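Local coordinates for protein beta-Ala-His dipeptidase (PDB 3DLJ) that hydrolyses Xaa-His dipeptides, most actively carnosine and anserine, as a secreted homodimeric metallopeptidase that uses two zinc ions per subunit, at residues Y226-V231 with S388-L393; L258-D263 with T369-D374. All blocks are in the same frame, centred on the assembly; numbering follows the deposited sequence.

In the fold
Following the chain from the N terminus, strand 216-232 supplies Tyr226-Val231, helix 250-258 comes next, and its C-terminal end runs into the turn Leu258-Asp263. After more than a hundred residues, helix 361-377 brings Thr369-Asp374 against that turn and closes the loop of interaction 2. Strand 384-397 follows directly, and its residues Ser388-Leu393 pair with Tyr226-Val231 to close interaction 1, inside whose longer loop interaction 2 is nested. Interaction 1 joins two neighbouring strands of one sheet, whereas interaction 2 ties together elements packed against that sheet. Their centres lie about 13 Å apart, and they meet where Val229 CG2 packs 3.7 Å from Leu372 CD1.

Interaction 1. Residues Y226-V231 with S388-L393; sequences YFMVEV and SMTLGL
Tyr226-Met228 and Ser388-Leu391 form an antiparallel beta ladder between neighbouring strands of a mixed sheet, near the protein surface. Met228 N donates to Ser388 O and Ser388 N to Met228 O, both at 2.9 Å. At the other end Tyr226 N donates to Leu391 O (2.8 Å), while Tyr226 O accepts from Thr390 N. Between Tyr226-Leu391 and Phe227-Met389 the register slips by one residue, so this is a beta bulge with Thr390 as the extra residue. Its psi of -19° departs from extended values, as befits a bulge, and with chi1 at 44° OG1 lies between the backbone N and the carbonyl carbon, adding a weak hydrogen bond from Thr390 OG1 to Tyr226 O (3.3 Å).

The sheet carries helices on the Phe227 and Met389 side, an arrangement consistent with the lid domain of M20 peptidases. There Met389 CG sits over one face of the Phe227 ring, 3.9 Å from its centroid, in a CH-pi contact. Met389 CG is anti to the backbone N (chi1 -167°), which runs the chain across the ring and sets SD obliquely beside it, a Met-aromatic contact at 4.6 Å from the centroid. The unbranched chain, bent at chi3, can lie on the ring while also touching Val361 and Glu365 of helix 361-377.

On the sheet face that bears Tyr226 and Met228, Met228 SD meets Thr390 CG2 at 3.9 Å, the two side chains crossing at about a right angle. A water bridges Ser388 OG and Met228 O, as befits a small hydroxyl on a partly exposed strand. Tyr226 CB packs on Leu391 CB, and the Tyr226 ring lies nearly parallel to that of His328.

Interaction 2. Residues L258-D263 with T369-D374; sequences LGSLVD and TRHLED
His371 and Ser260 supply the polar part of this contact, in which a helix side chain grips the turn that follows helix 250-258. Leu258 to Leu261 make a type I beta turn, and Ser260, whose CB points toward the helix, offers its hydroxyl and its backbone carbonyl to the imidazole. His371 NE2 donates to Ser260 OG at 3.0 Å, with the hydroxyl tilted 28° out of the ring plane. His371 NE2 also makes a weak, bent bond to Ser260 O, 3.0 Å long but with an angle of only 131° at the hydrogen, so one N-H is shared between the two acceptors. With CG anti to the helix backbone N (chi1 171°), the ring of His371 reaches across to the turn. Serine suits its place because its hydroxyl also hydrogen-bonds to Leu257 O, which ties OG to the end of helix 250-258 while it receives the imidazole. A leucine in place of His371 would probably leave Ser260 OG and O without their imidazole donor and weaken the hold of helix 361-377 on the turn.

The apolar part lies beside these bonds. Leu261 CD2 meets Leu372 CD2 at 4.0 Å, the two leucines meeting nearly perpendicular, and the same Leu261 methyl, CD2, lies 4.1 Å from His371 CD2. Leucines fit here because both are buried and both also rest on Phe351 of strand 346-355, while His371 packs against Val270 and Pro271 as well. Polar and apolar contacts together join helix 361-377 to the turn after helix 250-258, as in alpha/beta layers where two helices pack side by side on one face of a sheet.

Interaction 1. Residues Y226-V231 with S388-L393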
ATOM      1  N   TYR A 226       2.473  -7.264  12.735  1.00 33.92           N
ATOM      2  CA  TYR A 226       1.496  -6.493  13.454  1.00 32.27           C
ATOM      3  C   TYR A 226       1.127  -7.203  14.765  1.00 32.35           C
ATOM      4  O   TYR A 226       0.731  -8.368  14.757  1.00 31.62           O
ATOM      5  CB  TYR A 226       0.258  -6.272  12.564  1.00 31.07           C
ATOM      6  CG  TYR A 226      -0.485  -4.990  12.921  1.00 30.94           C
ATOM      7  CD1 TYR A 226      -0.251  -3.801  12.223  1.00 29.72           C
ATOM      8  CD2 TYR A 226      -1.394  -4.969  13.996  1.00 31.41           C
ATOM      9  CE1 TYR A 226      -0.922  -2.624  12.561  1.00 28.70           C
ATOM     10  CE2 TYR A 226      -2.063  -3.812  14.342  1.00 31.87           C
ATOM     11  CZ  TYR A 226      -1.824  -2.648  13.629  1.00 31.18           C
ATOM     12  OH  TYR A 226      -2.526  -1.542  13.998  1.00 31.76           O
ATOM     13  N   PHE A 227       1.284  -6.495  15.883  1.00 32.14           N
ATOM     14  CA  PHE A 227       1.003  -7.042  17.205  1.00 32.47           C
ATOM     15  C   PHE A 227      -0.208  -6.373  17.850  1.00 32.79           C
ATOM     16  O   PHE A 227      -0.442  -5.181  17.688  1.00 33.65           O
ATOM     17  CB  PHE A 227       2.233  -6.937  18.126  1.00 31.86           C
ATOM     18  CG  PHE A 227       3.379  -7.828  17.709  1.00 30.80           C
ATOM     19  CD1 PHE A 227       4.319  -7.389  16.779  1.00 30.19           C
ATOM     20  CD2 PHE A 227       3.510  -9.101  18.237  1.00 29.44           C
ATOM     21  CE1 PHE A 227       5.355  -8.210  16.376  1.00 29.18           C
ATOM     22  CE2 PHE A 227       4.562  -9.932  17.839  1.00 30.85           C
ATOM     23  CZ  PHE A 227       5.480  -9.480  16.901  1.00 30.11           C
ATOM     24  N   MET A 228      -0.999  -7.180  18.531  1.00 33.60           N
ATOM     25  CA  MET A 228      -2.065  -6.712  19.371  1.00 34.90           C
ATOM     26  C   MET A 228      -1.733  -7.177  20.767  1.00 34.95           C
ATOM     27  O   MET A 228      -1.405  -8.339  20.964  1.00 35.38           O
ATOM     28  CB  MET A 228      -3.382  -7.318  18.902  1.00 34.37           C
ATOM     29  CG  MET A 228      -3.761  -6.843  17.482  1.00 33.88           C
ATOM     30  SD  MET A 228      -5.488  -7.251  17.168  1.00 38.63           S
ATOM     31  CE  MET A 228      -5.640  -6.554  15.545  1.00 34.05           C
ATOM     32  N   VAL A 229      -1.803  -6.269  21.738  1.00 35.45           N
ATOM     33  CA  VAL A 229      -1.520  -6.604  23.125  1.00 35.34           C
ATOM     34  C   VAL A 229      -2.741  -6.285  23.969  1.00 35.88           C
ATOM     35  O   VAL A 229      -2.995  -5.122  24.282  1.00 35.96           O
ATOM     36  CB  VAL A 229      -0.299  -5.811  23.683  1.00 35.92           C
ATOM     37  CG1 VAL A 229       0.054  -6.238  25.140  1.00 34.99           C
ATOM     38  CG2 VAL A 229       0.908  -5.943  22.776  1.00 35.33           C
ATOM     39  N   GLU A 230      -3.481  -7.326  24.348  1.00 36.49           N
ATOM     40  CA  GLU A 230      -4.652  -7.184  25.191  1.00 37.56           C
ATOM     41  C   GLU A 230      -4.305  -7.283  26.679  1.00 37.29           C
ATOM     42  O   GLU A 230      -3.647  -8.224  27.119  1.00 37.24           O
ATOM     43  CB  GLU A 230      -5.721  -8.205  24.794  1.00 37.28           C
ATOM     44  CG  GLU A 230      -7.088  -7.986  25.462  1.00 39.95           C
ATOM     45  CD  GLU A 230      -8.043  -9.185  25.279  1.00 39.73           C
ATOM     46  OE1 GLU A 230      -7.770 -10.273  25.805  1.00 41.15           O
ATOM     47  OE2 GLU A 230      -9.078  -9.031  24.607  1.00 44.52           O
ATOM     48  N   VAL A 231      -4.716  -6.275  27.444  1.00 37.26           N
ATOM     49  CA  VAL A 231      -4.686  -6.371  28.892  1.00 37.59           C
ATOM     50  C   VAL A 231      -6.129  -6.293  29.414  1.00 38.54           C
ATOM     51  O   VAL A 231      -6.848  -5.338  29.143  1.00 38.11           O
ATOM     52  CB  VAL A 231      -3.762  -5.295  29.575  1.00 37.19           C
ATOM     53  CG1 VAL A 231      -3.641  -5.591  31.053  1.00 35.96           C
ATOM     54  CG2 VAL A 231      -2.373  -5.252  28.951  1.00 36.57           C
ATOM     55  N   SER A 388      -0.840 -11.178  20.560  1.00 39.07           N
ATOM     56  CA  SER A 388      -0.990 -11.917  19.320  1.00 39.42           C
ATOM     57  C   SER A 388      -0.422 -11.182  18.118  1.00 39.63           C
ATOM     58  O   SER A 388      -0.681  -9.998  17.906  1.00 40.13           O
ATOM     59  CB  SER A 388      -2.426 -12.403  19.095  1.00 39.21           C
ATOM     60  OG  SER A 388      -3.322 -11.348  18.872  1.00 41.27           O
ATOM     61  N   MET A 389       0.403 -11.888  17.356  1.00 40.28           N
ATOM     62  CA  MET A 389       0.879 -11.377  16.086  1.00 41.00           C
ATOM     63  C   MET A 389      -0.119 -11.789  15.011  1.00 42.04           C
ATOM     64  O   MET A 389      -0.273 -12.960  14.689  1.00 41.48           O
ATOM     65  CB  MET A 389       2.279 -11.875  15.765  1.00 40.41           C
ATOM     66  CG  MET A 389       2.913 -11.108  14.622  1.00 40.37           C
ATOM     67  SD  MET A 389       4.430 -11.870  14.067  1.00 41.39           S
ATOM     68  CE  MET A 389       3.763 -13.273  13.163  1.00 40.61           C
ATOM     69  N   THR A 390      -0.810 -10.795  14.482  1.00 43.76           N
ATOM     70  CA  THR A 390      -1.970 -11.032  13.650  1.00 45.86           C
ATOM     71  C   THR A 390      -1.550 -11.047  12.197  1.00 46.23           C
ATOM     72  O   THR A 390      -2.249 -11.588  11.349  1.00 47.07           O
ATOM     73  CB  THR A 390      -3.086  -9.977  13.927  1.00 46.17           C
ATOM     74  OG1 THR A 390      -2.505  -8.665  14.010  1.00 47.78           O
ATOM     75  CG2 THR A 390      -3.780 -10.264  15.285  1.00 47.55           C
ATOM     76  N   LEU A 391      -0.380 -10.486  11.921  1.00 46.50           N
ATOM     77  CA  LEU A 391       0.100 -10.338  10.556  1.00 46.14           C
ATOM     78  C   LEU A 391       1.624 -10.417  10.569  1.00 45.83           C
ATOM     79  O   LEU A 391       2.263  -9.770  11.399  1.00 45.70           O
ATOM     80  CB  LEU A 391      -0.388  -9.006  10.018  1.00 46.97           C
ATOM     81  CG  LEU A 391       0.176  -8.278   8.821  1.00 48.17           C
ATOM     82  CD1 LEU A 391       0.176  -9.193   7.657  1.00 51.42           C
ATOM     83  CD2 LEU A 391      -0.752  -7.100   8.559  1.00 50.72           C
ATOM     84  N   GLY A 392       2.185 -11.219   9.659  1.00 44.36           N
ATOM     85  CA  GLY A 392       3.617 -11.476   9.604  1.00 43.67           C
ATOM     86  C   GLY A 392       4.096 -11.775   8.200  1.00 43.13           C
ATOM     87  O   GLY A 392       3.883 -12.860   7.678  1.00 42.88           O
ATOM     88  N   LEU A 393       4.717 -10.794   7.564  1.00 42.91           N
ATOM     89  CA  LEU A 393       5.126 -10.941   6.171  1.00 42.31           C
ATOM     90  C   LEU A 393       6.604 -10.678   6.009  1.00 41.33           C
ATOM     91  O   LEU A 393       7.143  -9.740   6.593  1.00 41.37           O
ATOM     92  CB  LEU A 393       4.325 -10.003   5.267  1.00 42.67           C
ATOM     93  CG  LEU A 393       2.794  -9.952   5.438  1.00 44.48           C
ATOM     94  CD1 LEU A 393       2.197  -8.973   4.459  1.00 46.21           C
ATOM     95  CD2 LEU A 393       2.074 -11.325   5.312  1.00 47.07           C
TER
HETATM   96  O   HOH W   1      -3.907 -10.299  21.465  1.00 34.36           O

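Interaction 2. Residues L258-D263 with T369-D374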
ATOM      1  N   LEU A 258       3.646  -0.919  26.149  1.00 33.23           N
ATOM      2  CA  LEU A 258       3.943  -0.117  24.959  1.00 34.07           C
ATOM      3  C   LEU A 258       5.187   0.760  25.108  1.00 34.73           C
ATOM      4  O   LEU A 258       5.939   0.943  24.147  1.00 36.01           O
ATOM      5  CB  LEU A 258       2.729   0.759  24.611  1.00 33.64           C
ATOM      6  CG  LEU A 258       1.421   0.050  24.224  1.00 34.21           C
ATOM      7  CD1 LEU A 258       0.309   1.086  23.945  1.00 31.45           C
ATOM      8  CD2 LEU A 258       1.618  -0.905  23.033  1.00 32.18           C
ATOM      9  N   GLY A 259       5.399   1.305  26.308  1.00 34.32           N
ATOM     10  CA  GLY A 259       6.552   2.133  26.591  1.00 34.58           C
ATOM     11  C   GLY A 259       7.877   1.404  26.708  1.00 34.97           C
ATOM     12  O   GLY A 259       8.919   2.037  26.796  1.00 35.96           O
ATOM     13  N   SER A 260       7.837   0.077  26.704  1.00 34.86           N
ATOM     14  CA  SER A 260       9.021  -0.767  26.850  1.00 34.58           C
ATOM     15  C   SER A 260       9.645  -1.197  25.501  1.00 34.11           C
ATOM     16  O   SER A 260      10.633  -1.915  25.479  1.00 33.06           O
ATOM     17  CB  SER A 260       8.628  -2.024  27.643  1.00 34.16           C
ATOM     18  OG  SER A 260       7.984  -2.969  26.776  1.00 35.51           O
ATOM     19  N   LEU A 261       9.053  -0.751  24.392  1.00 34.01           N
ATOM     20  CA  LEU A 261       9.335  -1.287  23.054  1.00 33.73           C
ATOM     21  C   LEU A 261      10.420  -0.565  22.260  1.00 34.57           C
ATOM     22  O   LEU A 261      11.157  -1.202  21.519  1.00 34.46           O
ATOM     23  CB  LEU A 261       8.043  -1.336  22.215  1.00 33.02           C
ATOM     24  CG  LEU A 261       6.964  -2.356  22.624  1.00 30.73           C
ATOM     25  CD1 LEU A 261       5.630  -2.002  21.976  1.00 28.70           C
ATOM     26  CD2 LEU A 261       7.344  -3.823  22.361  1.00 30.07           C
ATOM     27  N   VAL A 262      10.500   0.757  22.405  1.00 35.26           N
ATOM     28  CA  VAL A 262      11.361   1.591  21.570  1.00 36.24           C
ATOM     29  C   VAL A 262      11.884   2.773  22.407  1.00 37.34           C
ATOM     30  O   VAL A 262      11.210   3.242  23.330  1.00 38.45           O
ATOM     31  CB  VAL A 262      10.609   2.056  20.268  1.00 36.27           C
ATOM     32  CG1 VAL A 262       9.437   2.999  20.581  1.00 37.40           C
ATOM     33  CG2 VAL A 262      11.555   2.700  19.257  1.00 36.10           C
ATOM     34  N   ASP A 263      13.088   3.253  22.133  1.00 37.85           N
ATOM     35  CA  ASP A 263      13.548   4.408  22.910  1.00 37.74           C
ATOM     36  C   ASP A 263      13.386   5.731  22.148  1.00 38.16           C
ATOM     37  O   ASP A 263      12.851   5.744  21.023  1.00 37.16           O
ATOM     38  CB  ASP A 263      14.943   4.172  23.497  1.00 37.62           C
ATOM     39  CG  ASP A 263      16.055   4.238  22.465  1.00 37.87           C
ATOM     40  OD1 ASP A 263      15.819   4.664  21.316  1.00 38.84           O
ATOM     41  OD2 ASP A 263      17.195   3.873  22.819  1.00 38.08           O
ATOM     42  N   THR A 369       6.980 -11.463  22.057  1.00 32.44           N
ATOM     43  CA  THR A 369       6.116 -12.082  23.044  1.00 32.49           C
ATOM     44  C   THR A 369       6.851 -12.223  24.353  1.00 32.16           C
ATOM     45  O   THR A 369       6.360 -11.721  25.361  1.00 32.45           O
ATOM     46  CB  THR A 369       5.541 -13.409  22.539  1.00 32.87           C
ATOM     47  OG1 THR A 369       4.889 -13.141  21.299  1.00 33.54           O
ATOM     48  CG2 THR A 369       4.518 -13.971  23.522  1.00 31.80           C
ATOM     49  N   ARG A 370       8.041 -12.835  24.322  1.00 31.98           N
ATOM     50  CA  ARG A 370       8.884 -13.030  25.507  1.00 32.18           C
ATOM     51  C   ARG A 370       9.202 -11.725  26.192  1.00 32.89           C
ATOM     52  O   ARG A 370       9.139 -11.632  27.426  1.00 33.64           O
ATOM     53  CB  ARG A 370      10.202 -13.731  25.154  1.00 32.44           C
ATOM     54  CG  ARG A 370      10.127 -15.256  25.146  1.00 33.01           C
ATOM     55  N   HIS A 371       9.555 -10.719  25.399  1.00 32.58           N
ATOM     56  CA  HIS A 371       9.829  -9.410  25.944  1.00 33.16           C
ATOM     57  C   HIS A 371       8.620  -8.885  26.726  1.00 33.07           C
ATOM     58  O   HIS A 371       8.752  -8.489  27.890  1.00 33.27           O
ATOM     59  CB  HIS A 371      10.271  -8.449  24.838  1.00 32.85           C
ATOM     60  CG  HIS A 371      10.357  -7.025  25.280  1.00 33.83           C
ATOM     61  ND1 HIS A 371      11.413  -6.536  26.021  1.00 35.67           N
ATOM     62  CD2 HIS A 371       9.508  -5.986  25.100  1.00 33.72           C
ATOM     63  CE1 HIS A 371      11.210  -5.257  26.277  1.00 33.58           C
ATOM     64  NE2 HIS A 371      10.065  -4.899  25.724  1.00 35.64           N
ATOM     65  N   LEU A 372       7.448  -8.917  26.099  1.00 33.15           N
ATOM     66  CA  LEU A 372       6.230  -8.398  26.716  1.00 33.59           C
ATOM     67  C   LEU A 372       5.824  -9.136  27.995  1.00 34.43           C
ATOM     68  O   LEU A 372       5.466  -8.488  28.982  1.00 33.91           O
ATOM     69  CB  LEU A 372       5.083  -8.326  25.691  1.00 32.94           C
ATOM     70  CG  LEU A 372       5.268  -7.253  24.603  1.00 34.00           C
ATOM     71  CD1 LEU A 372       4.225  -7.378  23.496  1.00 33.32           C
ATOM     72  CD2 LEU A 372       5.280  -5.828  25.176  1.00 35.42           C
ATOM     73  N   GLU A 373       5.884 -10.478  27.961  1.00 35.67           N
ATOM     74  CA  GLU A 373       5.719 -11.345  29.135  1.00 37.51           C
ATOM     75  C   GLU A 373       6.688 -10.991  30.245  1.00 37.50           C
ATOM     76  O   GLU A 373       6.292 -10.901  31.405  1.00 38.26           O
ATOM     77  CB  GLU A 373       5.869 -12.833  28.764  1.00 37.17           C
ATOM     78  CG  GLU A 373       4.707 -13.323  27.912  1.00 40.63           C
ATOM     79  CD  GLU A 373       4.882 -14.725  27.302  1.00 40.02           C
ATOM     80  OE1 GLU A 373       5.976 -15.347  27.376  1.00 42.89           O
ATOM     81  OE2 GLU A 373       3.888 -15.196  26.727  1.00 43.41           O
ATOM     82  N   ASP A 374       7.955 -10.777  29.912  1.00 38.11           N
ATOM     83  CA  ASP A 374       8.926 -10.385  30.935  1.00 39.03           C
ATOM     84  C   ASP A 374       8.604  -9.014  31.578  1.00 38.65           C
ATOM     85  O   ASP A 374       8.698  -8.857  32.804  1.00 39.02           O
ATOM     86  CB  ASP A 374      10.359 -10.458  30.394  1.00 39.73           C
ATOM     87  CG  ASP A 374      10.884 -11.902  30.297  1.00 44.29           C
ATOM     88  OD1 ASP A 374      10.197 -12.844  30.761  1.00 48.16           O
ATOM     89  OD2 ASP A 374      11.998 -12.111  29.762  1.00 49.02           O
TER